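Local atomic coordinates of AimR transcriptional regulator (Bacillus phage phi3T, PDB entry 5ZVV), a protein that activates transcription of the phage aimX locus as a dimer, apparently promoting lytic replication until binding of the arbitrium peptide turns it into an inactive monomer. Residues 329-333 with 344-350; 231-236 with 249-253; 289-295 with 316-322; 165-169 with 200-204. One frame throughout, in Å; residues are numbered along the deposited sequence.

All four contacts lie in the helical, TPR-clan part of the chain, and they follow one another in series without nesting or crossing. From the N terminus, contact 4 comes first and closes the longest loop, 30 residues between its segments, joining helix 165-173 to the end of helix 184-203. Contact 2 then joins helices 224-237 and 243-252; Leu202 of contact 4 packs on Asn236, linking the two. Contact 3 brings the start of helix 291-304 to the end of helix 307-318, and contact 1 pairs helices 324-338 and 341-353. Contacts 3 and 1 touch through Gln295 and Phe329. Contacts 1 and 4 both reach the second subunit.

Contact 1. Residues 329-333 with 344-350; sequences FYYYY and YYKSIRY
Tyr331 meets both Lys346 and Tyr350 where segments 329-333 and 344-350, on helices 324-338 and 341-353, run antiparallel, the segment axes 7.6 Å apart and at 168°. Packing is closest at the helix surfaces: Tyr331 CB sits 3.6 Å from Ser347 N, and Ser347 CB lies equally near Tyr332 N. The small serine lets the backbones come together, and its hydroxyl, turned anti to its own N (chi1 166°), is hydrogen-bonded to Gly328 O. Farther out, Lys346 CB lies over one face of the Tyr331 ring in a CH-pi contact, 4.2 Å from the centroid, while Tyr330 covers the other face. The lysine chain then bends so that NZ leaves the ring and bonds Thr342 OG1. Tyr350 holds its ring almost parallel to that of Tyr331, but slid aside so that they barely overlap, with centroids 5.0 Å apart. On the buried flank Tyr332 CD1 meets Tyr344 CE1 at 3.8 Å, the two rings passing at a slant. The flank of Tyr331, Lys346 and Tyr350 is more solvent-exposed; no hydrogen bond joins the segments on either. Two consecutive antiparallel helices packed through small and aromatic residues form a helical hairpin, consistent with the TPR-like fold of this family.

Contact 2. Residues 231-236 with 249-253; sequences YLTIGN and AYIKG
Gly235 faces Ala249 and Tyr231 faces Gly253, each pair with CA atoms 5.1 Å apart, so the backbones of segments 231-236 and 249-253 come very close at both ends of the contact. Tyr250 exploits the missing side chain of Gly235: its ring lies against the glycine, whose CA stands over one face in a CH-pi contact, 3.9 Å from the centroid. The phenol reaches on to Asn236, where Tyr250 OH donates a short 2.5 Å hydrogen bond to OD1. The hydroxyl meets a lone pair of the amide oxygen in the carbonyl plane, at a C=O...O angle of 144°, although the amide and ring planes stand 68° apart. Leu232 O lies at the edge of the same ring, 3.5 Å from Tyr250 CE1. Ala249 packs beside the glycine, its CB 3.8 Å from Ile234 CG2. At the other end, Tyr231 CB rests 3.5 Å from Ala249 O. CG anti to the carbonyl carbon (chi1 -77°) brings the Tyr231 ring under Lys252, the two crossing at a slant; Lys252 CB packs over a face at 3.8 Å from the centroid, and its extended chain passes CE1 with CD before the end leads off. Helix 260-277 packs on Tyr250 through Leu266, Ala269 and Leu270, whereas helix 207-220 meets Tyr231 and Ile234, placing this helix pair between its neighbours in the all-helical array.

Contact 3. Residues 289-295 with 316-322; sequences DNIKYLQ and ELSSRDQ
Ile291 and Leu317 have the nearest CA atoms, 7.0 Å apart, where the first turn of helix 291-304 meets the last turn of helix 307-318 and the loop that follows. Asn290 is the N-cap of the first helix: its OD1 accepts from Lys292 N at 2.7 Å and, weakly, from Tyr293 N. Just before the cap, the carbonyl of Asp289 is gripped end-on by Arg320, with NH1 at 2.8 Å and NH2 at 3.1 Å from Asp289 O. This oxygen lies close to the guanidinium plane, and the NH1 bond is the straighter, with an N-H...O angle of 151°. Bends at chi2 and chi3 fold the arginine back toward this carbonyl. Glu316 OE1, also near the guanidinium plane, forms a salt bridge with NH1, so two oxygens help hold the group in orientation. Ile291 CG1 packs over one guanidinium face. Its CG2 branch is shared between Leu317 CD2 and Gln322, while CD1 reaches the carbonyl oxygen of Asp321, the central residue of an inverse gamma turn. Deeper in, Gln295 NE2 donates to Gln322 OE1 at 2.8 Å, the donor tilted from the acceptor's carbonyl plane; the amide planes are 78° apart. The same NE2 also bonds Glu326 O, so this buried nitrogen has two acceptors. Gln295 CG rests 3.6 Å from Leu317 CD1. Beyond the glutamines lies helix 324-338, with Phe329 against Gln295 and Tyr330 against Gln322, while Tyr293 turns to Glu264 and Met265 of helix 260-277.

Contact 4. Residues 165-169 with 200-204; sequences FGLMK and ISLNE
Lys169 and Glu204 form the one salt bridge of the contact, with NZ donating to OE2 at 3.1 Å. The two chains arrive from opposite directions, and the ammonium group meets OE2 on its syn side, 28° out of the carboxylate plane. A bend at chi3 swings CE and NZ toward the acid; Lys169 CD already lies 3.4 Å from Glu204 OE2. Asn203 lays its amide almost flat on the Phe165 ring, the planes only 17° apart, with ND2 3.5 Å above the ring and over its centre. The torsion that sets CG anti to the asparagine N (chi1 -171°) carries the amide across to that face, and ND2 is also hydrogen-bonded to Asp355 O, which would limit its rotation. One turn earlier, Ile200 reaches toward the other helix. Its CG1 meets the selenomethionine methyl, Met168 CE, at 3.7 Å, and CD1 reaches Met168 CB at 3.8 Å, the two chains running by one another in opposite senses. On the flank nearer the salt bridge, Ile200 CG2 touches Lys169 CG at 4.0 Å. The start of helix 165-173 is thus fastened to the C-terminal end of helix 184-203. Helix 145-161 backs the first through Tyr159 and Leu160, while Leu202 leads from the second to helices 207-220 and 224-237; Leu167 meets Leu167 of the second subunit.

Contact 1. Residues 329-333 with 344-350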
# COMPACT_ATOMS: atom_id res chain seq x y z
N PHE A 329 5.68 0.19 -21.89
CA PHE A 329 5.68 0.82 -23.22
C PHE A 329 6.90 0.41 -24.03
O PHE A 329 6.79 0.09 -25.22
CB PHE A 329 5.60 2.34 -23.08
CG PHE A 329 4.28 2.84 -22.59
CD1 PHE A 329 3.20 2.95 -23.46
CD2 PHE A 329 4.10 3.20 -21.27
CE1 PHE A 329 1.98 3.40 -23.02
CE2 PHE A 329 2.88 3.66 -20.82
CZ PHE A 329 1.82 3.76 -21.69
N TYR A 330 8.07 0.40 -23.39
CA TYR A 330 9.33 0.12 -24.08
C TYR A 330 9.29 -1.24 -24.77
O TYR A 330 9.58 -1.36 -25.97
CB TYR A 330 10.49 0.19 -23.08
CG TYR A 330 11.83 -0.27 -23.61
CD1 TYR A 330 12.67 0.60 -24.29
CD2 TYR A 330 12.28 -1.57 -23.39
CE1 TYR A 330 13.91 0.19 -24.76
CE2 TYR A 330 13.51 -1.99 -23.85
CZ TYR A 330 14.32 -1.11 -24.54
OH TYR A 330 15.54 -1.54 -25.00
N TYR A 331 8.93 -2.29 -24.02
CA TYR A 331 8.83 -3.61 -24.63
C TYR A 331 7.65 -3.72 -25.58
O TYR A 331 7.68 -4.58 -26.47
CB TYR A 331 8.73 -4.68 -23.54
CG TYR A 331 9.96 -4.79 -22.67
CD1 TYR A 331 11.03 -5.59 -23.03
CD2 TYR A 331 10.05 -4.09 -21.47
CE1 TYR A 331 12.15 -5.70 -22.24
CE2 TYR A 331 11.17 -4.18 -20.67
CZ TYR A 331 12.22 -4.99 -21.05
OH TYR A 331 13.33 -5.09 -20.26
N TYR A 332 6.63 -2.88 -25.44
CA TYR A 332 5.59 -2.84 -26.47
C TYR A 332 6.16 -2.38 -27.80
O TYR A 332 5.87 -2.97 -28.85
CB TYR A 332 4.43 -1.95 -26.03
CG TYR A 332 3.39 -1.74 -27.11
CD1 TYR A 332 2.60 -2.80 -27.56
CD2 TYR A 332 3.20 -0.50 -27.70
CE1 TYR A 332 1.66 -2.63 -28.55
CE2 TYR A 332 2.25 -0.31 -28.69
CZ TYR A 332 1.49 -1.38 -29.11
OH TYR A 332 0.55 -1.20 -30.10
N TYR A 333 6.98 -1.33 -27.79
CA TYR A 333 7.58 -0.84 -29.03
C TYR A 333 8.60 -1.83 -29.58
O TYR A 333 8.65 -2.07 -30.79
CB TYR A 333 8.23 0.52 -28.80
CG TYR A 333 7.28 1.55 -28.23
CD1 TYR A 333 6.00 1.70 -28.76
CD2 TYR A 333 7.64 2.35 -27.16
CE1 TYR A 333 5.13 2.64 -28.25
CE2 TYR A 333 6.77 3.28 -26.64
CZ TYR A 333 5.51 3.42 -27.19
OH TYR A 333 4.65 4.35 -26.67
N TYR A 344 5.99 -8.68 -26.20
CA TYR A 344 4.66 -8.34 -25.70
C TYR A 344 4.40 -8.99 -24.34
O TYR A 344 3.71 -8.39 -23.50
CB TYR A 344 3.61 -8.76 -26.72
CG TYR A 344 3.73 -8.04 -28.04
CD1 TYR A 344 3.76 -6.65 -28.10
CD2 TYR A 344 3.84 -8.74 -29.24
CE1 TYR A 344 3.88 -5.98 -29.30
CE2 TYR A 344 3.96 -8.08 -30.45
CZ TYR A 344 3.98 -6.70 -30.47
OH TYR A 344 4.09 -6.03 -31.68
N TYR A 345 4.94 -10.18 -24.11
CA TYR A 345 4.83 -10.80 -22.79
C TYR A 345 5.52 -9.96 -21.73
O TYR A 345 4.97 -9.72 -20.65
CB TYR A 345 5.41 -12.22 -22.82
CG TYR A 345 4.75 -13.16 -23.81
CD1 TYR A 345 3.44 -12.95 -24.23
CD2 TYR A 345 5.44 -14.26 -24.31
CE1 TYR A 345 2.83 -13.81 -25.12
CE2 TYR A 345 4.84 -15.12 -25.21
CZ TYR A 345 3.54 -14.89 -25.61
OH TYR A 345 2.94 -15.75 -26.51
N LYS A 346 6.74 -9.50 -22.02
CA LYS A 346 7.46 -8.67 -21.06
C LYS A 346 6.76 -7.33 -20.85
O LYS A 346 6.68 -6.84 -19.71
CB LYS A 346 8.90 -8.45 -21.54
CG LYS A 346 9.74 -9.72 -21.56
CD LYS A 346 11.23 -9.43 -21.57
CE LYS A 346 11.80 -9.40 -22.98
NZ LYS A 346 11.78 -10.75 -23.61
N SER A 347 6.24 -6.74 -21.92
CA SER A 347 5.42 -5.53 -21.78
C SER A 347 4.26 -5.76 -20.83
O SER A 347 3.99 -4.94 -19.94
CB SER A 347 4.91 -5.09 -23.16
OG SER A 347 3.88 -4.13 -23.03
N ILE A 348 3.57 -6.90 -20.98
CA ILE A 348 2.47 -7.23 -20.09
C ILE A 348 2.96 -7.34 -18.65
O ILE A 348 2.33 -6.82 -17.72
CB ILE A 348 1.78 -8.53 -20.54
CG1 ILE A 348 1.02 -8.30 -21.85
CG2 ILE A 348 0.83 -9.04 -19.47
CD1 ILE A 348 0.50 -9.56 -22.48
N ARG A 349 4.10 -8.00 -18.45
CA ARG A 349 4.61 -8.19 -17.09
C ARG A 349 4.95 -6.85 -16.44
O ARG A 349 4.75 -6.67 -15.23
CB ARG A 349 5.82 -9.11 -17.10
CG ARG A 349 5.48 -10.56 -17.42
CD ARG A 349 6.71 -11.45 -17.44
NE ARG A 349 6.37 -12.82 -17.82
CZ ARG A 349 5.99 -13.76 -16.95
NH1 ARG A 349 5.91 -13.47 -15.66
NH2 ARG A 349 5.69 -14.98 -17.38
N TYR A 350 5.46 -5.90 -17.22
CA TYR A 350 5.80 -4.61 -16.63
C TYR A 350 4.57 -3.75 -16.39
O TYR A 350 4.51 -3.02 -15.39
CB TYR A 350 6.82 -3.89 -17.51
CG TYR A 350 8.23 -4.38 -17.28
CD1 TYR A 350 8.90 -4.10 -16.10
CD2 TYR A 350 8.89 -5.14 -18.24
CE1 TYR A 350 10.18 -4.56 -15.88
CE2 TYR A 350 10.17 -5.60 -18.03
CZ TYR A 350 10.82 -5.30 -16.85
OH TYR A 350 12.10 -5.75 -16.63

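Contact 2. Residues 231-236 with 249-253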
# COMPACT_ATOMS: atom_id res chain seq x y z
N TYR A 231 -8.75 17.80 -18.54
CA TYR A 231 -8.94 17.47 -19.96
C TYR A 231 -7.90 16.46 -20.43
O TYR A 231 -8.20 15.62 -21.29
CB TYR A 231 -8.89 18.74 -20.80
CG TYR A 231 -10.16 19.55 -20.73
CD1 TYR A 231 -11.34 19.07 -21.29
CD2 TYR A 231 -10.19 20.78 -20.10
CE1 TYR A 231 -12.51 19.79 -21.23
CE2 TYR A 231 -11.36 21.52 -20.03
CZ TYR A 231 -12.52 21.02 -20.60
OH TYR A 231 -13.69 21.74 -20.53
N LEU A 232 -6.69 16.53 -19.89
CA LEU A 232 -5.69 15.50 -20.16
C LEU A 232 -6.21 14.12 -19.74
O LEU A 232 -6.06 13.14 -20.48
CB LEU A 232 -4.40 15.83 -19.42
CG LEU A 232 -3.10 15.18 -19.90
CD1 LEU A 232 -2.76 15.64 -21.31
CD2 LEU A 232 -1.96 15.49 -18.94
N THR A 233 -6.85 14.04 -18.57
CA THR A 233 -7.37 12.76 -18.10
C THR A 233 -8.53 12.27 -18.96
O THR A 233 -8.60 11.09 -19.29
CB THR A 233 -7.82 12.88 -16.64
OG1 THR A 233 -6.70 13.24 -15.82
CG2 THR A 233 -8.37 11.55 -16.14
N ILE A 234 -9.44 13.17 -19.34
CA ILE A 234 -10.57 12.78 -20.19
C ILE A 234 -10.05 12.22 -21.52
O ILE A 234 -10.41 11.11 -21.95
CB ILE A 234 -11.52 13.97 -20.41
CG1 ILE A 234 -12.22 14.33 -19.09
CG2 ILE A 234 -12.54 13.67 -21.50
CD1 ILE A 234 -13.06 15.59 -19.16
N GLY A 235 -9.18 12.99 -22.18
CA GLY A 235 -8.57 12.50 -23.41
C GLY A 235 -7.90 11.16 -23.23
O GLY A 235 -7.98 10.29 -24.10
N ASN A 236 -7.23 10.96 -22.09
CA ASN A 236 -6.61 9.67 -21.82
C ASN A 236 -7.65 8.57 -21.72
O ASN A 236 -7.42 7.44 -22.17
CB ASN A 236 -5.77 9.74 -20.54
CG ASN A 236 -4.50 10.54 -20.72
OD1 ASN A 236 -4.10 10.84 -21.84
ND2 ASN A 236 -3.86 10.90 -19.61
N ALA A 249 -10.72 16.55 -26.57
CA ALA A 249 -10.49 16.84 -25.15
C ALA A 249 -9.07 17.35 -24.92
O ALA A 249 -8.86 18.36 -24.23
CB ALA A 249 -10.76 15.59 -24.31
N TYR A 250 -8.08 16.66 -25.48
CA TYR A 250 -6.70 17.12 -25.41
C TYR A 250 -6.58 18.58 -25.84
O TYR A 250 -6.00 19.41 -25.14
CB TYR A 250 -5.80 16.25 -26.29
CG TYR A 250 -5.53 14.87 -25.74
CD1 TYR A 250 -5.39 14.65 -24.37
CD2 TYR A 250 -5.40 13.78 -26.59
CE1 TYR A 250 -5.14 13.39 -23.87
CE2 TYR A 250 -5.15 12.52 -26.10
CZ TYR A 250 -5.02 12.32 -24.74
OH TYR A 250 -4.77 11.06 -24.26
N ILE A 251 -7.15 18.91 -27.00
CA ILE A 251 -7.08 20.28 -27.51
C ILE A 251 -7.80 21.23 -26.56
O ILE A 251 -7.37 22.38 -26.38
CB ILE A 251 -7.64 20.35 -28.94
CG1 ILE A 251 -6.73 19.59 -29.90
CG2 ILE A 251 -7.80 21.79 -29.39
CD1 ILE A 251 -7.26 19.53 -31.32
N LYS A 252 -8.89 20.78 -25.93
CA LYS A 252 -9.53 21.61 -24.91
C LYS A 252 -8.58 21.89 -23.75
O LYS A 252 -8.73 22.92 -23.08
CB LYS A 252 -10.80 20.93 -24.39
CG LYS A 252 -11.99 21.05 -25.32
CD LYS A 252 -13.21 20.38 -24.73
CE LYS A 252 -14.37 20.36 -25.71
NZ LYS A 252 -15.53 19.61 -25.16
N GLY A 253 -7.62 21.01 -23.51
CA GLY A 253 -6.62 21.31 -22.48
C GLY A 253 -5.62 22.39 -22.85
O GLY A 253 -4.90 22.86 -21.96

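Contact 3. Residues 289-295 with 316-322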
# COMPACT_ATOMS: atom_id res chain seq x y z
N ASP A 289 15.43 14.63 -24.60
CA ASP A 289 15.89 13.31 -24.23
C ASP A 289 15.11 12.76 -23.04
O ASP A 289 15.55 11.80 -22.40
CB ASP A 289 17.40 13.30 -23.95
CG ASP A 289 17.81 14.25 -22.84
OD1 ASP A 289 16.96 15.02 -22.36
OD2 ASP A 289 19.00 14.21 -22.46
N ASN A 290 13.97 13.37 -22.74
CA ASN A 290 13.02 12.78 -21.80
C ASN A 290 12.65 11.38 -22.26
O ASN A 290 12.44 11.13 -23.45
CB ASN A 290 11.77 13.66 -21.72
CG ASN A 290 10.73 13.12 -20.75
OD1 ASN A 290 10.06 12.13 -21.02
ND2 ASN A 290 10.57 13.80 -19.61
N ILE A 291 12.58 10.45 -21.30
CA ILE A 291 12.32 9.05 -21.64
C ILE A 291 11.01 8.91 -22.40
O ILE A 291 10.93 8.23 -23.42
CB ILE A 291 12.34 8.17 -20.38
CG1 ILE A 291 13.75 8.09 -19.79
CG2 ILE A 291 11.81 6.77 -20.69
CD1 ILE A 291 13.82 7.31 -18.49
N LYS A 292 9.95 9.57 -21.91
CA LYS A 292 8.64 9.37 -22.52
C LYS A 292 8.60 9.94 -23.93
O LYS A 292 8.07 9.30 -24.85
CB LYS A 292 7.54 9.99 -21.66
CG LYS A 292 6.15 9.72 -22.21
CD LYS A 292 5.05 10.33 -21.36
CE LYS A 292 3.68 10.01 -21.95
NZ LYS A 292 2.57 10.68 -21.20
N TYR A 293 9.14 11.15 -24.13
CA TYR A 293 9.06 11.77 -25.45
C TYR A 293 9.99 11.07 -26.44
O TYR A 293 9.68 11.01 -27.63
CB TYR A 293 9.38 13.26 -25.34
CG TYR A 293 8.49 13.97 -24.35
CD1 TYR A 293 7.16 13.58 -24.18
CD2 TYR A 293 8.97 15.00 -23.55
CE1 TYR A 293 6.35 14.20 -23.27
CE2 TYR A 293 8.16 15.63 -22.64
CZ TYR A 293 6.85 15.23 -22.50
OH TYR A 293 6.03 15.85 -21.58
N LEU A 294 11.12 10.55 -25.96
CA LEU A 294 11.94 9.68 -26.79
C LEU A 294 11.17 8.43 -27.20
O LEU A 294 11.24 8.00 -28.36
CB LEU A 294 13.22 9.30 -26.05
CG LEU A 294 14.33 10.35 -25.99
CD1 LEU A 294 15.51 9.84 -25.18
CD2 LEU A 294 14.75 10.73 -27.40
N GLN A 295 10.44 7.82 -26.26
CA GLN A 295 9.61 6.66 -26.58
C GLN A 295 8.58 7.00 -27.64
O GLN A 295 8.36 6.21 -28.57
CB GLN A 295 8.92 6.14 -25.32
CG GLN A 295 9.80 5.37 -24.37
CD GLN A 295 8.98 4.68 -23.30
OE1 GLN A 295 7.76 4.86 -23.22
NE2 GLN A 295 9.64 3.87 -22.47
N GLU A 316 19.38 3.60 -26.84
CA GLU A 316 19.73 4.62 -25.87
C GLU A 316 18.87 4.51 -24.61
O GLU A 316 19.35 4.77 -23.51
CB GLU A 316 19.59 6.01 -26.49
CG GLU A 316 20.38 7.12 -25.79
CD GLU A 316 19.69 7.65 -24.54
OE1 GLU A 316 18.44 7.55 -24.45
OE2 GLU A 316 20.39 8.18 -23.65
N LEU A 317 17.61 4.11 -24.77
CA LEU A 317 16.71 4.01 -23.62
C LEU A 317 17.06 2.84 -22.71
O LEU A 317 16.82 2.90 -21.50
CB LEU A 317 15.26 3.90 -24.09
CG LEU A 317 14.64 5.19 -24.63
CD1 LEU A 317 13.28 4.91 -25.27
CD2 LEU A 317 14.52 6.22 -23.52
N SER A 318 17.63 1.77 -23.27
CA SER A 318 17.96 0.60 -22.46
C SER A 318 18.97 0.93 -21.37
O SER A 318 18.99 0.27 -20.32
CB SER A 318 18.48 -0.53 -23.34
OG SER A 318 19.79 -0.25 -23.79
N SER A 319 19.83 1.92 -21.60
CA SER A 319 20.78 2.36 -20.59
C SER A 319 20.21 3.42 -19.65
O SER A 319 20.83 3.72 -18.63
CB SER A 319 22.05 2.91 -21.26
OG SER A 319 21.77 4.05 -22.04
N ARG A 320 19.05 3.98 -19.97
CA ARG A 320 18.40 4.95 -19.10
C ARG A 320 17.65 4.23 -17.98
O ARG A 320 17.37 3.02 -18.05
CB ARG A 320 17.43 5.83 -19.89
CG ARG A 320 18.06 6.56 -21.06
CD ARG A 320 18.91 7.73 -20.61
NE ARG A 320 18.13 8.76 -19.93
CZ ARG A 320 17.46 9.72 -20.55
NH1 ARG A 320 17.47 9.80 -21.88
NH2 ARG A 320 16.77 10.61 -19.85
N ASP A 321 17.31 4.99 -16.94
CA ASP A 321 16.61 4.45 -15.78
C ASP A 321 15.10 4.55 -16.00
O ASP A 321 14.40 5.37 -15.40
CB ASP A 321 17.05 5.18 -14.51
CG ASP A 321 16.51 4.53 -13.25
OD1 ASP A 321 15.95 3.43 -13.34
OD2 ASP A 321 16.65 5.15 -12.17
N GLN A 322 14.60 3.70 -16.89
CA GLN A 322 13.17 3.60 -17.13
C GLN A 322 12.49 2.86 -15.99
O GLN A 322 12.98 1.83 -15.53
CB GLN A 322 12.90 2.86 -18.44
CG GLN A 322 13.54 3.47 -19.67
CD GLN A 322 13.13 2.77 -20.96
OE1 GLN A 322 12.24 3.22 -21.67
NE2 GLN A 322 13.79 1.66 -21.26

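Contact 4. Residues 165-169 with 200-204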
# COMPACT_ATOMS: atom_id res chain seq x y z
N PHE A 165 -1.55 3.20 -4.71
CA PHE A 165 -2.92 3.63 -4.99
C PHE A 165 -3.87 3.23 -3.87
O PHE A 165 -4.76 4.01 -3.51
CB PHE A 165 -3.38 3.07 -6.33
CG PHE A 165 -2.56 3.54 -7.50
CD1 PHE A 165 -2.80 4.78 -8.06
CD2 PHE A 165 -1.56 2.75 -8.02
CE1 PHE A 165 -2.05 5.23 -9.13
CE2 PHE A 165 -0.80 3.19 -9.10
CZ PHE A 165 -1.05 4.43 -9.65
N GLY A 166 -3.71 2.03 -3.32
CA GLY A 166 -4.56 1.61 -2.21
C GLY A 166 -4.54 2.61 -1.07
O GLY A 166 -5.59 3.07 -0.60
N LEU A 167 -3.34 3.00 -0.63
CA LEU A 167 -3.22 3.98 0.44
C LEU A 167 -3.71 5.36 0.02
O LEU A 167 -4.02 6.18 0.89
CB LEU A 167 -1.78 4.06 0.93
CG LEU A 167 -1.55 3.16 2.14
CD1 LEU A 167 -0.08 2.91 2.33
CD2 LEU A 167 -2.15 3.79 3.39
N MSE A 168 -3.79 5.64 -1.28
CA MSE A 168 -4.47 6.84 -1.72
C MSE A 168 -5.94 6.69 -1.36
O MSE A 168 -6.51 7.52 -0.65
CB MSE A 168 -4.31 7.07 -3.23
CG MSE A 168 -2.91 7.44 -3.68
SE MSE A 168 -2.79 7.81 -5.59
CE MSE A 168 -3.83 9.46 -5.65
N LYS A 169 -6.53 5.59 -1.84
CA LYS A 169 -7.97 5.39 -1.70
C LYS A 169 -8.39 5.46 -0.24
O LYS A 169 -9.25 6.26 0.13
CB LYS A 169 -8.37 4.07 -2.34
CG LYS A 169 -8.03 3.99 -3.82
CD LYS A 169 -8.31 2.62 -4.41
CE LYS A 169 -9.80 2.34 -4.48
NZ LYS A 169 -10.08 1.02 -5.12
N ILE A 200 -6.90 8.03 -10.04
CA ILE A 200 -7.12 6.71 -9.45
C ILE A 200 -8.05 5.89 -10.32
O ILE A 200 -7.78 4.72 -10.63
CB ILE A 200 -7.68 6.84 -8.02
CG1 ILE A 200 -6.63 7.43 -7.07
CG2 ILE A 200 -8.15 5.49 -7.51
CD1 ILE A 200 -7.15 7.65 -5.67
N SER A 201 -9.17 6.49 -10.74
CA SER A 201 -10.16 5.76 -11.53
C SER A 201 -9.61 5.37 -12.89
O SER A 201 -9.84 4.26 -13.36
CB SER A 201 -11.43 6.60 -11.67
OG SER A 201 -11.97 6.90 -10.40
N LEU A 202 -8.88 6.28 -13.54
CA LEU A 202 -8.28 5.95 -14.83
C LEU A 202 -7.30 4.80 -14.70
O LEU A 202 -7.24 3.92 -15.57
CB LEU A 202 -7.60 7.18 -15.43
CG LEU A 202 -6.95 7.03 -16.82
CD1 LEU A 202 -7.06 8.34 -17.57
CD2 LEU A 202 -5.49 6.62 -16.72
N ASN A 203 -6.51 4.79 -13.62
CA ASN A 203 -5.52 3.73 -13.45
C ASN A 203 -6.17 2.36 -13.30
O ASN A 203 -5.59 1.35 -13.71
CB ASN A 203 -4.63 4.03 -12.24
CG ASN A 203 -3.45 3.09 -12.15
OD1 ASN A 203 -2.51 3.17 -12.94
ND2 ASN A 203 -3.48 2.19 -11.17
N GLU A 204 -7.38 2.31 -12.74
CA GLU A 204 -8.11 1.07 -12.57
C GLU A 204 -8.98 0.73 -13.77
O GLU A 204 -9.79 -0.20 -13.68
CB GLU A 204 -8.98 1.14 -11.31
CG GLU A 204 -8.20 1.24 -10.02
CD GLU A 204 -9.07 1.65 -8.85
OE1 GLU A 204 -10.28 1.86 -9.06
OE2 GLU A 204 -8.54 1.75 -7.72